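Local coordinates for protein precorrin-6y methylase (Rhodobacter capsulatus, PDB 3NJR) that forms the C-terminal domain of a cobalamin-pathway enzyme that probably methylates and decarboxylates precorrin-6Y, and binds S-adenosyl-L-homocysteine in this crystal, at residues W60-G65 / A115-L120; V126-G129 / A135-D138; S68-W73 / G78-I83. All blocks are in the same frame, centred on the assembly; numbering follows the deposited sequence.

After helix 41-51, strand 58-62 runs into the glycine-rich turn 63-65. Helix 68-75 follows and returns to strand 79-84. Contact 3 closes this short loop by joining 68-73 to 78-83. Contact 1 closes a wider loop, from 60-65 to 115-120, and contact 3 is nested inside it. Contact 2 comes afterwards in series and joins strand 125-128 to the start of helix 134-143. All three reach the same sheet. Strand 58-62 lies between strands 79-84 and 125-128, so it connects the three sites. Contacts 1 and 3 both touch S-adenosyl-L-homocysteine, and Phe127 and Gly129 of contact 2 belong to the same pocket.

Contact 1: W60-G65 / A115-L120; sequences WDIGGG and AALADL. With SAH (S-adenosyl-L-homocysteine), chain C.
Trp60 and Ile62, on the first strand of a Rossmann-like methyltransferase fold, meet Leu117 and Leu120 of a distant loop. With Trp60 CG anti to the carbonyl carbon (chi1 -80°), the indole extends toward both leucines. Leu117 comes in obliquely at the six-membered ring, with its CG 3.7 Å from Trp60 CZ3. Leu120 reaches the same ring with its CB, 3.7 Å from Trp60 CZ2. Its CD1 lies over one face toward the rim, while its carbonyl O sits at the edge, in the ring plane. A type I turn from Leu117 to Leu120 sets both residues against the indole; it is closed by Leu120 N to Leu117 O at 3.1 Å. Ile62 CD1 lies 4.0 Å from Leu117 CD2, and the two side chains cross at about a right angle. After Ile62 the chain enters Gly63-Gly65, consistent with the cofactor-binding motif of this methyltransferase class. Gly63 CA lies 3.2 Å from N3 of S-adenosyl-L-homocysteine, and positive phi at Gly63 and Gly65 suits glycine. The contact is buried. Strand 58-62 is bonded through its backbone to strands 79-84 and 125-128, and Leu120 also touches Ile81 and Ile83 of strand 79-84.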
loop_
_atom_site.group_PDB
_atom_site.type_symbol
_atom_site.label_atom_id
_atom_site.label_comp_id
_atom_site.label_asym_id
_atom_site.label_seq_id
_atom_site.Cartn_x
_atom_site.Cartn_y
_atom_site.Cartn_z
ATOM N N TRP A 60 23.846 -16.684 -11.372
ATOM C CA TRP A 60 24.310 -16.809 -9.998
ATOM C C TRP A 60 23.113 -16.506 -9.129
ATOM O O TRP A 60 22.559 -15.421 -9.214
ATOM C CB TRP A 60 25.446 -15.800 -9.703
ATOM C CG TRP A 60 26.794 -16.234 -10.191
ATOM C CD1 TRP A 60 27.082 -17.345 -10.929
ATOM C CD2 TRP A 60 28.037 -15.552 -9.998
ATOM N NE1 TRP A 60 28.415 -17.409 -11.190
ATOM C CE2 TRP A 60 29.032 -16.315 -10.639
ATOM C CE3 TRP A 60 28.408 -14.360 -9.353
ATOM C CZ2 TRP A 60 30.391 -15.929 -10.645
ATOM C CZ3 TRP A 60 29.746 -13.981 -9.366
ATOM C CH2 TRP A 60 30.720 -14.763 -10.002
ATOM N N ASP A 61 22.700 -17.460 -8.308
ATOM C CA ASP A 61 21.598 -17.243 -7.367
ATOM C C ASP A 61 22.187 -17.198 -5.967
ATOM O O ASP A 61 22.470 -18.238 -5.371
ATOM C CB ASP A 61 20.534 -18.358 -7.509
ATOM C CG ASP A 61 19.410 -18.295 -6.438
ATOM O OD1 ASP A 61 19.430 -17.404 -5.526
ATOM O OD2 ASP A 61 18.486 -19.164 -6.502
ATOM N N ILE A 62 22.379 -15.995 -5.442
ATOM C CA ILE A 62 22.928 -15.855 -4.101
ATOM C C ILE A 62 21.818 -15.888 -3.056
ATOM O O ILE A 62 20.836 -15.151 -3.153
ATOM C CB ILE A 62 23.784 -14.591 -3.963
ATOM C CG1 ILE A 62 25.014 -14.692 -4.876
ATOM C CG2 ILE A 62 24.206 -14.392 -2.505
ATOM C CD1 ILE A 62 25.441 -13.390 -5.477
ATOM N N GLY A 63 21.966 -16.763 -2.072
ATOM C CA GLY A 63 20.956 -16.904 -1.030
ATOM C C GLY A 63 19.891 -17.892 -1.447
ATOM O O GLY A 63 18.693 -17.677 -1.209
ATOM N N GLY A 64 20.339 -18.984 -2.056
ATOM C CA GLY A 64 19.451 -19.971 -2.650
ATOM C C GLY A 64 18.234 -20.327 -1.823
ATOM O O GLY A 64 17.132 -20.363 -2.345
ATOM N N GLY A 65 18.426 -20.586 -0.535
ATOM C CA GLY A 65 17.330 -20.998 0.317
ATOM C C GLY A 65 16.894 -22.376 -0.111
ATOM O O GLY A 65 17.547 -23.371 0.208
ATOM N N ALA A 115 32.936 -15.378 -0.856
ATOM C CA ALA A 115 33.936 -16.460 -1.005
ATOM C C ALA A 115 33.524 -17.557 -2.016
ATOM O O ALA A 115 34.309 -17.903 -2.899
ATOM C CB ALA A 115 34.348 -17.071 0.362
ATOM N N ALA A 116 32.288 -18.046 -1.936
ATOM C CA ALA A 116 31.841 -19.147 -2.810
ATOM C C ALA A 116 31.749 -18.805 -4.294
ATOM O O ALA A 116 31.701 -19.703 -5.139
ATOM C CB ALA A 116 30.527 -19.722 -2.323
ATOM N N LEU A 117 31.747 -17.509 -4.599
ATOM C CA LEU A 117 31.645 -16.995 -5.957
ATOM C C LEU A 117 32.972 -16.991 -6.670
ATOM O O LEU A 117 33.009 -16.914 -7.891
ATOM C CB LEU A 117 31.160 -15.549 -5.916
ATOM C CG LEU A 117 29.675 -15.227 -5.866
ATOM C CD1 LEU A 117 28.899 -16.300 -5.126
ATOM C CD2 LEU A 117 29.456 -13.854 -5.261
ATOM N N ALA A 118 34.058 -17.048 -5.903
ATOM C CA ALA A 118 35.409 -16.736 -6.416
ATOM C C ALA A 118 35.915 -17.626 -7.532
ATOM O O ALA A 118 36.580 -17.133 -8.447
ATOM C CB ALA A 118 36.434 -16.694 -5.270
ATOM N N ASP A 119 35.638 -18.926 -7.463
ATOM C CA ASP A 119 36.064 -19.815 -8.561
ATOM C C ASP A 119 34.959 -20.164 -9.573
ATOM O O ASP A 119 35.135 -21.059 -10.409
ATOM C CB ASP A 119 36.737 -21.097 -8.031
ATOM C CG ASP A 119 35.820 -21.923 -7.115
ATOM O OD1 ASP A 119 34.685 -21.455 -6.799
ATOM O OD2 ASP A 119 36.251 -23.038 -6.697
ATOM N N LEU A 120 33.827 -19.476 -9.505
ATOM C CA LEU A 120 32.730 -19.783 -10.392
ATOM C C LEU A 120 32.923 -19.052 -11.705
ATOM O O LEU A 120 33.533 -17.977 -11.729
ATOM C CB LEU A 120 31.405 -19.401 -9.749
ATOM C CG LEU A 120 31.120 -20.076 -8.410
ATOM C CD1 LEU A 120 29.770 -19.637 -7.870
ATOM C CD2 LEU A 120 31.197 -21.578 -8.541
HETATM N N SAH C . 15.286 -17.198 -2.986
HETATM C CA SAH C . 14.993 -18.171 -1.888
HETATM C CB SAH C . 14.444 -17.424 -0.670
HETATM C CG SAH C . 15.324 -17.601 0.573
HETATM S SD SAH C . 16.158 -16.089 0.962
HETATM C C SAH C . 14.043 -19.242 -2.373
HETATM O O SAH C . 13.982 -20.354 -1.849
HETATM O OXT SAH C . 13.294 -19.053 -3.322
HETATM C "C5'" SAH C . 17.055 -16.447 2.453
HETATM C "C4'" SAH C . 18.216 -17.438 2.270
HETATM O "O4'" SAH C . 19.466 -16.805 1.937
HETATM C "C3'" SAH C . 18.462 -18.214 3.560
HETATM O "O3'" SAH C . 18.272 -19.604 3.314
HETATM C "C2'" SAH C . 19.908 -17.956 3.942
HETATM O "O2'" SAH C . 20.582 -19.120 4.443
HETATM C "C1'" SAH C . 20.533 -17.461 2.645
HETATM N N9 SAH C . 21.743 -16.625 2.918
HETATM C C8 SAH C . 21.900 -15.769 3.951
HETATM N N7 SAH C . 23.121 -15.183 3.929
HETATM C C5 SAH C . 23.780 -15.669 2.861
HETATM C C6 SAH C . 25.116 -15.466 2.243
HETATM N N6 SAH C . 25.982 -14.600 2.810
HETATM N N1 SAH C . 25.435 -16.161 1.117
HETATM C C2 SAH C . 24.563 -17.024 0.560
HETATM N N3 SAH C . 23.334 -17.251 1.072
HETATM C C4 SAH C . 22.878 -16.621 2.196
#

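Contact 2: V126-G129 / A135-D138; sequences VFIG and ALYD
Leu136 N is hydrogen-bonded to Ser133 OG, just ahead of the segment, and the Leu136 side chain reaches across to Ile128. No hydrogen bond joins the two segments themselves. The strand and the helix meet through three buried side chains.

Ile128 points from the end of strand 125-128 toward the helix. Leu136 extends toward it with CG anti to the backbone N (chi1 180°). The two side chains run antiparallel past one another, offset, and Leu136 CD2 ends 4.1 Å from Ile128 CG2. The same methyl of Leu136 is also 4.2 Å from Ile128 CG1.

Tyr137 comes from the next helical position. Its first side-chain bond runs across the line to the strand, but the far end of the ring comes nearer. Ile128 CD1 meets the ring obliquely, 3.7 Å from Tyr137 CE2. The phenol oxygen lies along the isoleucine branch point, with Tyr137 OH 3.8 Å from Ile128 CB. Leu136 thus meets CG2 and CG1 of Ile128, while Tyr137 meets CD1 and CB. The tyrosine ring is packed further by Leu162, Leu163 and Leu166 of helix 157-170. Leu136 also touches Ala113 and Leu117.

Phe127 and Gly129 belong to the S-adenosyl-L-homocysteine pocket. The backbone N of Gly129 stands 3.4 Å above one face of the Phe127 ring. Strand 125-128, helix 134-143 and strand 149-154 form a beta-alpha-beta unit.

The bond between Leu136 N and Ser133 OG lies at the start of the helix, not across the contact. Between these two segments the contact is van der Waals packing of methyls, a ring and its phenol oxygen, with no hydrogen bond across.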
loop_
_atom_site.group_PDB
_atom_site.type_symbol
_atom_site.label_atom_id
_atom_site.label_comp_id
_atom_site.label_asym_id
_atom_site.label_seq_id
_atom_site.Cartn_x
_atom_site.Cartn_y
_atom_site.Cartn_z
ATOM N N VAL A 126 22.644 -12.260 -12.315
ATOM C CA VAL A 126 22.788 -12.562 -10.864
ATOM C C VAL A 126 21.527 -12.198 -10.088
ATOM O O VAL A 126 20.911 -11.155 -10.335
ATOM C CB VAL A 126 23.882 -11.739 -10.179
ATOM C CG1 VAL A 126 24.199 -12.311 -8.790
ATOM C CG2 VAL A 126 25.120 -11.603 -11.023
ATOM N N PHE A 127 21.161 -13.035 -9.123
ATOM C CA PHE A 127 20.024 -12.758 -8.264
ATOM C C PHE A 127 20.484 -12.802 -6.842
ATOM O O PHE A 127 21.085 -13.778 -6.405
ATOM C CB PHE A 127 18.874 -13.763 -8.469
ATOM C CG PHE A 127 17.785 -13.667 -7.418
ATOM C CD1 PHE A 127 16.909 -12.585 -7.393
ATOM C CD2 PHE A 127 17.657 -14.649 -6.429
ATOM C CE1 PHE A 127 15.912 -12.478 -6.409
ATOM C CE2 PHE A 127 16.657 -14.549 -5.426
ATOM C CZ PHE A 127 15.773 -13.462 -5.432
ATOM N N ILE A 128 20.192 -11.736 -6.113
ATOM C CA ILE A 128 20.461 -11.699 -4.676
ATOM C C ILE A 128 19.146 -11.676 -3.915
ATOM O O ILE A 128 18.443 -10.652 -3.889
ATOM C CB ILE A 128 21.304 -10.475 -4.255
ATOM C CG1 ILE A 128 22.616 -10.406 -5.048
ATOM C CG2 ILE A 128 21.598 -10.537 -2.773
ATOM C CD1 ILE A 128 22.589 -9.502 -6.270
ATOM N N GLY A 129 18.793 -12.838 -3.364
ATOM C CA GLY A 129 17.825 -12.945 -2.274
ATOM C C GLY A 129 18.629 -13.162 -0.992
ATOM O O GLY A 129 18.116 -12.975 0.113
ATOM N N ALA A 135 29.573 -4.810 0.731
ATOM C CA ALA A 135 30.745 -5.633 0.378
ATOM C C ALA A 135 30.468 -6.483 -0.868
ATOM O O ALA A 135 31.134 -6.330 -1.906
ATOM C CB ALA A 135 31.165 -6.525 1.560
ATOM N N LEU A 136 29.466 -7.351 -0.751
ATOM C CA LEU A 136 28.972 -8.150 -1.866
ATOM C C LEU A 136 28.808 -7.370 -3.165
ATOM O O LEU A 136 29.283 -7.802 -4.216
ATOM C CB LEU A 136 27.652 -8.819 -1.485
ATOM C CG LEU A 136 27.037 -9.679 -2.581
ATOM C CD1 LEU A 136 27.927 -10.868 -2.896
ATOM C CD2 LEU A 136 25.642 -10.116 -2.159
ATOM N N TYR A 137 28.152 -6.214 -3.083
ATOM C CA TYR A 137 27.968 -5.362 -4.258
ATOM C C TYR A 137 29.261 -4.719 -4.804
ATOM O O TYR A 137 29.413 -4.561 -6.011
ATOM C CB TYR A 137 26.847 -4.337 -4.032
ATOM C CG TYR A 137 25.462 -4.961 -3.978
ATOM C CD1 TYR A 137 24.744 -5.002 -2.784
ATOM C CD2 TYR A 137 24.879 -5.530 -5.108
ATOM C CE1 TYR A 137 23.463 -5.586 -2.707
ATOM C CE2 TYR A 137 23.600 -6.122 -5.051
ATOM C CZ TYR A 137 22.908 -6.134 -3.843
ATOM O OH TYR A 137 21.662 -6.700 -3.757
ATOM N N ASP A 138 30.207 -4.369 -3.939
ATOM C CA ASP A 138 31.472 -3.798 -4.429
ATOM C C ASP A 138 32.229 -4.879 -5.181
ATOM O O ASP A 138 32.711 -4.646 -6.302
ATOM C CB ASP A 138 32.329 -3.216 -3.293
ATOM C CG ASP A 138 31.635 -2.076 -2.550
ATOM O OD1 ASP A 138 31.040 -1.203 -3.220
ATOM O OD2 ASP A 138 31.688 -2.060 -1.292
#

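Contact 3: S68-W73 / G78-I83. With SAH (S-adenosyl-L-homocysteine), chain C.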
loop_
_atom_site.group_PDB
_atom_site.type_symbol
_atom_site.label_atom_id
_atom_site.label_comp_id
_atom_site.label_asym_id
_atom_site.label_seq_id
_atom_site.Cartn_x
_atom_site.Cartn_y
_atom_site.Cartn_z
ATOM N N SER A 68 14.256 -22.028 -5.462
ATOM C CA SER A 68 13.083 -21.976 -6.349
ATOM C C SER A 68 13.275 -21.050 -7.563
ATOM O O SER A 68 12.785 -21.328 -8.655
ATOM C CB SER A 68 11.822 -21.586 -5.565
ATOM O OG SER A 68 11.835 -20.199 -5.231
ATOM N N VAL A 69 13.976 -19.943 -7.355
ATOM C CA VAL A 69 14.283 -19.006 -8.431
ATOM C C VAL A 69 15.093 -19.705 -9.525
ATOM O O VAL A 69 14.777 -19.570 -10.730
ATOM C CB VAL A 69 15.033 -17.767 -7.878
ATOM C CG1 VAL A 69 15.672 -16.967 -8.980
ATOM C CG2 VAL A 69 14.089 -16.911 -7.088
ATOM N N SER A 70 16.101 -20.476 -9.088
ATOM C CA SER A 70 16.998 -21.215 -9.982
ATOM C C SER A 70 16.244 -22.286 -10.748
ATOM O O SER A 70 16.539 -22.533 -11.923
ATOM C CB SER A 70 18.129 -21.889 -9.201
ATOM O OG SER A 70 19.061 -20.983 -8.649
ATOM N N VAL A 71 15.287 -22.934 -10.078
ATOM C CA VAL A 71 14.510 -24.009 -10.681
ATOM C C VAL A 71 13.678 -23.406 -11.798
ATOM O O VAL A 71 13.784 -23.830 -12.950
ATOM C CB VAL A 71 13.640 -24.754 -9.633
ATOM C CG1 VAL A 71 12.643 -25.657 -10.292
ATOM C CG2 VAL A 71 14.494 -25.575 -8.712
ATOM N N GLU A 72 12.889 -22.390 -11.483
ATOM C CA GLU A 72 12.162 -21.663 -12.534
ATOM C C GLU A 72 13.065 -20.992 -13.615
ATOM O O GLU A 72 12.675 -20.919 -14.790
ATOM C CB GLU A 72 11.149 -20.687 -11.926
ATOM C CG GLU A 72 10.303 -21.359 -10.871
ATOM C CD GLU A 72 8.920 -20.767 -10.708
ATOM O OE1 GLU A 72 8.800 -19.566 -10.406
ATOM O OE2 GLU A 72 7.931 -21.512 -10.862
ATOM N N TRP A 73 14.260 -20.519 -13.245
ATOM C CA TRP A 73 15.170 -19.945 -14.249
ATOM C C TRP A 73 15.609 -21.029 -15.211
ATOM O O TRP A 73 15.552 -20.824 -16.417
ATOM C CB TRP A 73 16.374 -19.276 -13.593
ATOM C CG TRP A 73 17.552 -18.977 -14.509
ATOM C CD1 TRP A 73 18.565 -19.830 -14.843
ATOM C CD2 TRP A 73 17.865 -17.719 -15.155
ATOM N NE1 TRP A 73 19.470 -19.201 -15.673
ATOM C CE2 TRP A 73 19.069 -17.906 -15.874
ATOM C CE3 TRP A 73 17.244 -16.459 -15.194
ATOM C CZ2 TRP A 73 19.665 -16.881 -16.617
ATOM C CZ3 TRP A 73 17.831 -15.446 -15.945
ATOM C CH2 TRP A 73 19.034 -15.661 -16.640
ATOM N N GLY A 78 17.494 -21.593 -18.876
ATOM C CA GLY A 78 18.803 -21.232 -18.350
ATOM C C GLY A 78 19.583 -22.366 -17.689
ATOM O O GLY A 78 19.110 -23.509 -17.603
ATOM N N ARG A 79 20.810 -22.034 -17.267
ATOM C CA ARG A 79 21.627 -22.834 -16.334
ATOM C C ARG A 79 21.877 -21.963 -15.090
ATOM O O ARG A 79 21.839 -20.737 -15.182
ATOM C CB ARG A 79 22.969 -23.224 -16.960
ATOM C CG ARG A 79 22.894 -23.891 -18.328
ATOM C CD ARG A 79 24.294 -24.055 -18.917
ATOM N NE ARG A 79 24.791 -22.784 -19.455
ATOM C CZ ARG A 79 25.936 -22.186 -19.099
ATOM N NH1 ARG A 79 26.752 -22.746 -18.206
ATOM N NH2 ARG A 79 26.283 -21.024 -19.653
ATOM N N ALA A 80 22.119 -22.585 -13.934
ATOM C CA ALA A 80 22.298 -21.828 -12.694
ATOM C C ALA A 80 23.272 -22.467 -11.729
ATOM O O ALA A 80 23.353 -23.703 -11.651
ATOM C CB ALA A 80 20.981 -21.627 -12.005
ATOM N N ILE A 81 24.002 -21.626 -10.994
ATOM C CA ILE A 81 24.742 -22.052 -9.802
ATOM C C ILE A 81 24.067 -21.403 -8.592
ATOM O O ILE A 81 23.868 -20.189 -8.568
ATOM C CB ILE A 81 26.233 -21.629 -9.858
ATOM C CG1 ILE A 81 26.950 -22.349 -10.995
ATOM C CG2 ILE A 81 26.928 -21.919 -8.535
ATOM C CD1 ILE A 81 28.175 -21.653 -11.470
ATOM N N THR A 82 23.734 -22.208 -7.590
ATOM C CA THR A 82 22.915 -21.777 -6.453
ATOM C C THR A 82 23.726 -21.843 -5.173
ATOM O O THR A 82 24.132 -22.913 -4.774
ATOM C CB THR A 82 21.660 -22.678 -6.329
ATOM O OG1 THR A 82 20.989 -22.711 -7.597
ATOM C CG2 THR A 82 20.698 -22.171 -5.256
ATOM N N ILE A 83 23.925 -20.699 -4.531
ATOM C CA ILE A 83 24.823 -20.556 -3.383
ATOM C C ILE A 83 24.046 -20.441 -2.077
ATOM O O ILE A 83 23.339 -19.460 -1.875
ATOM C CB ILE A 83 25.638 -19.244 -3.514
ATOM C CG1 ILE A 83 25.863 -18.848 -4.991
ATOM C CG2 ILE A 83 26.916 -19.261 -2.639
ATOM C CD1 ILE A 83 26.829 -19.710 -5.750
HETATM N N SAH C . 15.286 -17.198 -2.986
HETATM C CA SAH C . 14.993 -18.171 -1.888
HETATM C CB SAH C . 14.444 -17.424 -0.670
HETATM C CG SAH C . 15.324 -17.601 0.573
HETATM S SD SAH C . 16.158 -16.089 0.962
HETATM C C SAH C . 14.043 -19.242 -2.373
HETATM O O SAH C . 13.982 -20.354 -1.849
HETATM O OXT SAH C . 13.294 -19.053 -3.322
HETATM C "C5'" SAH C . 17.055 -16.447 2.453
HETATM C "C4'" SAH C . 18.216 -17.438 2.270
HETATM O "O4'" SAH C . 19.466 -16.805 1.937
HETATM C "C3'" SAH C . 18.462 -18.214 3.560
HETATM O "O3'" SAH C . 18.272 -19.604 3.314
HETATM C "C2'" SAH C . 19.908 -17.956 3.942
HETATM O "O2'" SAH C . 20.582 -19.120 4.443
HETATM C "C1'" SAH C . 20.533 -17.461 2.645
HETATM N N9 SAH C . 21.743 -16.625 2.918
HETATM C C8 SAH C . 21.900 -15.769 3.951
HETATM N N7 SAH C . 23.121 -15.183 3.929
HETATM C C5 SAH C . 23.780 -15.669 2.861
HETATM C C6 SAH C . 25.116 -15.466 2.243
HETATM N N6 SAH C . 25.982 -14.600 2.810
HETATM N N1 SAH C . 25.435 -16.161 1.117
HETATM C C2 SAH C . 24.563 -17.024 0.560
HETATM N N3 SAH C . 23.334 -17.251 1.072
HETATM C C4 SAH C . 22.878 -16.621 2.196
#
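Ser70 and Thr82 face each other because each turns its hydroxyl beside its own backbone N, with Ser70 chi1 at -69°. Trp73 differs: its CG is anti to the backbone N (chi1 164°), which carries the indole back to the strand.

Thr82 OG1 donates to Ser70 OG over 2.8 Å. Ser70 OG is in turn hydrogen-bonded to Asp61 OD2, so a relay of three side chains joins two strands and the helix. These polar atoms are buried, and each hydroxyl is held by a neighbour. Ala80 fills in next to them, with its CB 3.9 Å from Ser70 OG.

The indole of Trp73 grips the strand's backbone. Its NE1 donates to Arg79 O at 2.9 Å, with a bent N-H...O angle of 131°. The donor stands above the carbonyl plane and does not follow a lone pair. A second, weak bond runs from NE1 to Glu57 O. The indole passes close to Gly78, where NE1 is 3.4 Å from Gly78 CA and no side chain intervenes. Trp73 CD1 also touches Ala80 CB, at 4.1 Å. The turn between helix and strand is tied by Gly78 N donating to Trp73 O, at 3.2 Å.

At the helix start, Ser68 OG donates to OXT of S-adenosyl-L-homocysteine at 2.7 Å. Ser68, at the N-terminal end, thus binds the ligand's carboxylate, while Ser70 and Trp73 further along face the strand.

Helix 68-73 runs nearly antiparallel to strand 79-83. It forms the crossover of the beta-alpha-beta unit from strand 58-62 to strand 79-84. In helix 41-51, Leu48 touches Glu72, and Leu51 touches Val69 and Trp73. Met106 of strand 106-110 lies against Ser70 and Thr82.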